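Local coordinates for RNA N6-adenosine-methyltransferase METTL16 (Homo sapiens, PDB 6M1U), which transfers methyl groups to the N6 position of adenosine in RNA, including U6 snRNA, its vertebrate conserved region probably helping to bind the RNA, at residues 15-20 against 31-36. Numbering follows the deposited sequence.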
ATOM      1  N   GLU A  15       8.354 -11.722   6.892  1.00 86.38           N
ATOM      2  CA  GLU A  15       8.921 -12.108   5.607  1.00 85.70           C
ATOM      3  C   GLU A  15       9.251 -10.896   4.743  1.00 81.38           C
ATOM      4  O   GLU A  15      10.241 -10.912   4.000  1.00 81.71           O
ATOM      5  CB  GLU A  15       7.964 -13.035   4.869  1.00 88.16           C
ATOM      6  CG  GLU A  15       8.660 -14.123   4.081  1.00 92.90           C
ATOM      7  CD  GLU A  15       9.646 -14.884   4.934  1.00 99.00           C
ATOM      8  OE1 GLU A  15      10.856 -14.835   4.630  1.00100.93           O
ATOM      9  OE2 GLU A  15       9.210 -15.512   5.923  1.00102.16           O
ATOM     10  N   LEU A  16       8.453  -9.832   4.824  1.00 76.32           N
ATOM     11  CA  LEU A  16       8.797  -8.636   4.068  1.00 72.65           C
ATOM     12  C   LEU A  16      10.082  -8.006   4.583  1.00 74.62           C
ATOM     13  O   LEU A  16      10.887  -7.512   3.791  1.00 73.92           O
ATOM     14  CB  LEU A  16       7.656  -7.634   4.125  1.00 69.58           C
ATOM     15  CG  LEU A  16       6.448  -7.955   3.255  1.00 67.43           C
ATOM     16  CD1 LEU A  16       5.310  -7.025   3.646  1.00 64.39           C
ATOM     17  CD2 LEU A  16       6.819  -7.808   1.800  1.00 66.67           C
ATOM     18  N   SER A  17      10.292  -8.007   5.905  1.00 75.76           N
ATOM     19  CA  SER A  17      11.550  -7.510   6.460  1.00 78.13           C
ATOM     20  C   SER A  17      12.737  -8.270   5.894  1.00 78.74           C
ATOM     21  O   SER A  17      13.685  -7.666   5.371  1.00 79.78           O
ATOM     22  CB  SER A  17      11.563  -7.631   7.982  1.00 78.74           C
ATOM     23  OG  SER A  17      10.446  -7.014   8.575  1.00 75.58           O
ATOM     24  N   LEU A  18      12.714  -9.599   6.020  1.00 80.66           N
ATOM     25  CA  LEU A  18      13.776 -10.417   5.460  1.00 82.85           C
ATOM     26  C   LEU A  18      14.049 -10.053   4.006  1.00 83.87           C
ATOM     27  O   LEU A  18      15.207  -9.937   3.591  1.00 87.26           O
ATOM     28  CB  LEU A  18      13.408 -11.888   5.575  1.00 82.39           C
ATOM     29  CG  LEU A  18      13.668 -12.521   6.921  1.00 83.85           C
ATOM     30  CD1 LEU A  18      13.036 -13.880   6.868  1.00 85.08           C
ATOM     31  CD2 LEU A  18      15.151 -12.596   7.184  1.00 87.56           C
ATOM     32  N   LYS A  19      12.994  -9.871   3.211  1.00 83.22           N
ATOM     33  CA  LYS A  19      13.246  -9.531   1.819  1.00 81.61           C
ATOM     34  C   LYS A  19      13.887  -8.155   1.693  1.00 80.27           C
ATOM     35  O   LYS A  19      14.711  -7.952   0.792  1.00 84.92           O
ATOM     36  CB  LYS A  19      11.963  -9.609   0.998  1.00 82.29           C
ATOM     37  CG  LYS A  19      12.254  -9.828  -0.462  1.00 84.22           C
ATOM     38  CD  LYS A  19      11.016  -9.680  -1.322  1.00 83.24           C
ATOM     39  CE  LYS A  19      11.173 -10.424  -2.655  1.00 86.05           C
ATOM     40  NZ  LYS A  19      12.380 -10.001  -3.455  1.00 88.33           N
ATOM     41  N   ALA A  20      13.554  -7.224   2.610  1.00 79.57           N
ATOM     42  CA  ALA A  20      14.108  -5.870   2.587  1.00 80.33           C
ATOM     43  C   ALA A  20      15.592  -5.854   2.906  1.00 81.51           C
ATOM     44  O   ALA A  20      16.324  -5.000   2.394  1.00 83.56           O
ATOM     45  CB  ALA A  20      13.367  -4.968   3.573  1.00 73.13           C
ATOM     46  N   ILE A  31       5.376  -1.707  10.270  1.00 73.03           N
ATOM     47  CA  ILE A  31       4.493  -0.894   9.381  1.00 64.51           C
ATOM     48  C   ILE A  31       5.361  -0.060   8.432  1.00 61.54           C
ATOM     49  O   ILE A  31       4.909   0.205   7.308  1.00 59.14           O
ATOM     50  CB  ILE A  31       3.522  -0.023  10.200  1.00 59.88           C
ATOM     51  CG1 ILE A  31       4.260   0.994  11.073  1.00 58.99           C
ATOM     52  CG2 ILE A  31       2.587  -0.890  11.024  1.00 60.14           C
ATOM     53  CD1 ILE A  31       3.358   1.744  12.020  1.00 58.15           C
ATOM     54  N   VAL A  32       6.557   0.335   8.874  1.00 62.06           N
ATOM     55  CA  VAL A  32       7.470   1.139   8.010  1.00 60.36           C
ATOM     56  C   VAL A  32       7.928   0.251   6.851  1.00 59.99           C
ATOM     57  O   VAL A  32       7.864   0.702   5.697  1.00 60.12           O
ATOM     58  CB  VAL A  32       8.676   1.671   8.803  1.00 60.52           C
ATOM     59  CG1 VAL A  32       9.795   2.119   7.877  1.00 59.38           C
ATOM     60  CG2 VAL A  32       8.279   2.795   9.744  1.00 60.12           C
ATOM     61  N   VAL A  33       8.373  -0.965   7.168  1.00 63.55           N
ATOM     62  CA  VAL A  33       8.842  -1.924   6.128  1.00 64.13           C
ATOM     63  C   VAL A  33       7.738  -2.076   5.081  1.00 64.19           C
ATOM     64  O   VAL A  33       8.008  -1.813   3.899  1.00 64.41           O
ATOM     65  CB  VAL A  33       9.206  -3.283   6.754  1.00 66.00           C
ATOM     66  CG1 VAL A  33       9.154  -4.404   5.730  1.00 66.57           C
ATOM     67  CG2 VAL A  33      10.563  -3.241   7.433  1.00 68.42           C
ATOM     68  N   VAL A  34       6.544  -2.478   5.520  1.00 64.88           N
ATOM     69  CA  VAL A  34       5.378  -2.681   4.612  1.00 63.32           C
ATOM     70  C   VAL A  34       5.200  -1.442   3.731  1.00 63.01           C
ATOM     71  O   VAL A  34       5.132  -1.601   2.502  1.00 62.65           O
ATOM     72  CB  VAL A  34       4.098  -2.976   5.414  1.00 63.32           C
ATOM     73  CG1 VAL A  34       2.862  -2.942   4.532  1.00 61.48           C
ATOM     74  CG2 VAL A  34       4.192  -4.297   6.156  1.00 65.90           C
ATOM     75  N   THR A  35       5.147  -0.259   4.344  1.00 62.32           N
ATOM     76  CA  THR A  35       4.946   0.978   3.594  1.00 61.07           C
ATOM     77  C   THR A  35       5.969   1.131   2.479  1.00 61.10           C
ATOM     78  O   THR A  35       5.610   1.430   1.332  1.00 59.20           O
ATOM     79  CB  THR A  35       5.013   2.177   4.531  1.00 61.79           C
ATOM     80  OG1 THR A  35       3.920   2.114   5.464  1.00 61.53           O
ATOM     81  CG2 THR A  35       4.955   3.468   3.729  1.00 61.13           C
ATOM     82  N   THR A  36       7.250   0.914   2.787  1.00 61.81           N
ATOM     83  CA  THR A  36       8.249   1.049   1.733  1.00 61.27           C
ATOM     84  C   THR A  36       8.114  -0.034   0.667  1.00 62.42           C
ATOM     85  O   THR A  36       8.634   0.148  -0.440  1.00 62.03           O
ATOM     86  CB  THR A  36       9.665   1.024   2.298  1.00 62.18           C
ATOM     87  OG1 THR A  36       9.976  -0.316   2.663  1.00 63.65           O
ATOM     88  CG2 THR A  36       9.796   1.909   3.523  1.00 63.37           C
TER
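Val33 turns toward helix 10-20 and lays its two methyls on Leu16 and Ser17, forming the centre of a largely apolar contact between two helices. Val33 CG1 lies anti to its own amide nitrogen (chi1 158°) and rests on the main chain of the other helix, 3.8 Å from Ser17 N, as well as on Leu16 CB at 3.9 Å. The second branch, Val33 CG2, comes up to Ser17 OG at 3.9 Å, an ordinary packing distance; that hydroxyl bonds weakly to Met13 O, one turn back in its own helix. Alongside, Leu16 CD1 meets Val34 CG2 at 3.9 Å, the two side chains crossing at a slant. No hydrogen bond links the segments 15-20 and 31-36. Their axes come within 9.4 Å and cross at 65°, so the contact is confined to about one turn of each helix. In this alpha+beta domain helix 30-44 packs on the five-stranded antiparallel sheet, Val34 on Val116 of strand 108-119, while helix 10-20, which precedes it in the chain, turns Leu16 onto Val153 of helix 136-153. A polar link runs between the helices as well: Leu16 O accepts from Trp37 NE1, just past Thr36. Within helix 30-44, Thr36 OG1 donates to Val33 O at 2.8 Å, in the carbonyl plane and on a lone pair. Thr35 OG1 bonds to Ile31 O, also at 2.8 Å; Ile31 O thus accepts both Thr35 N and Thr35 OG1.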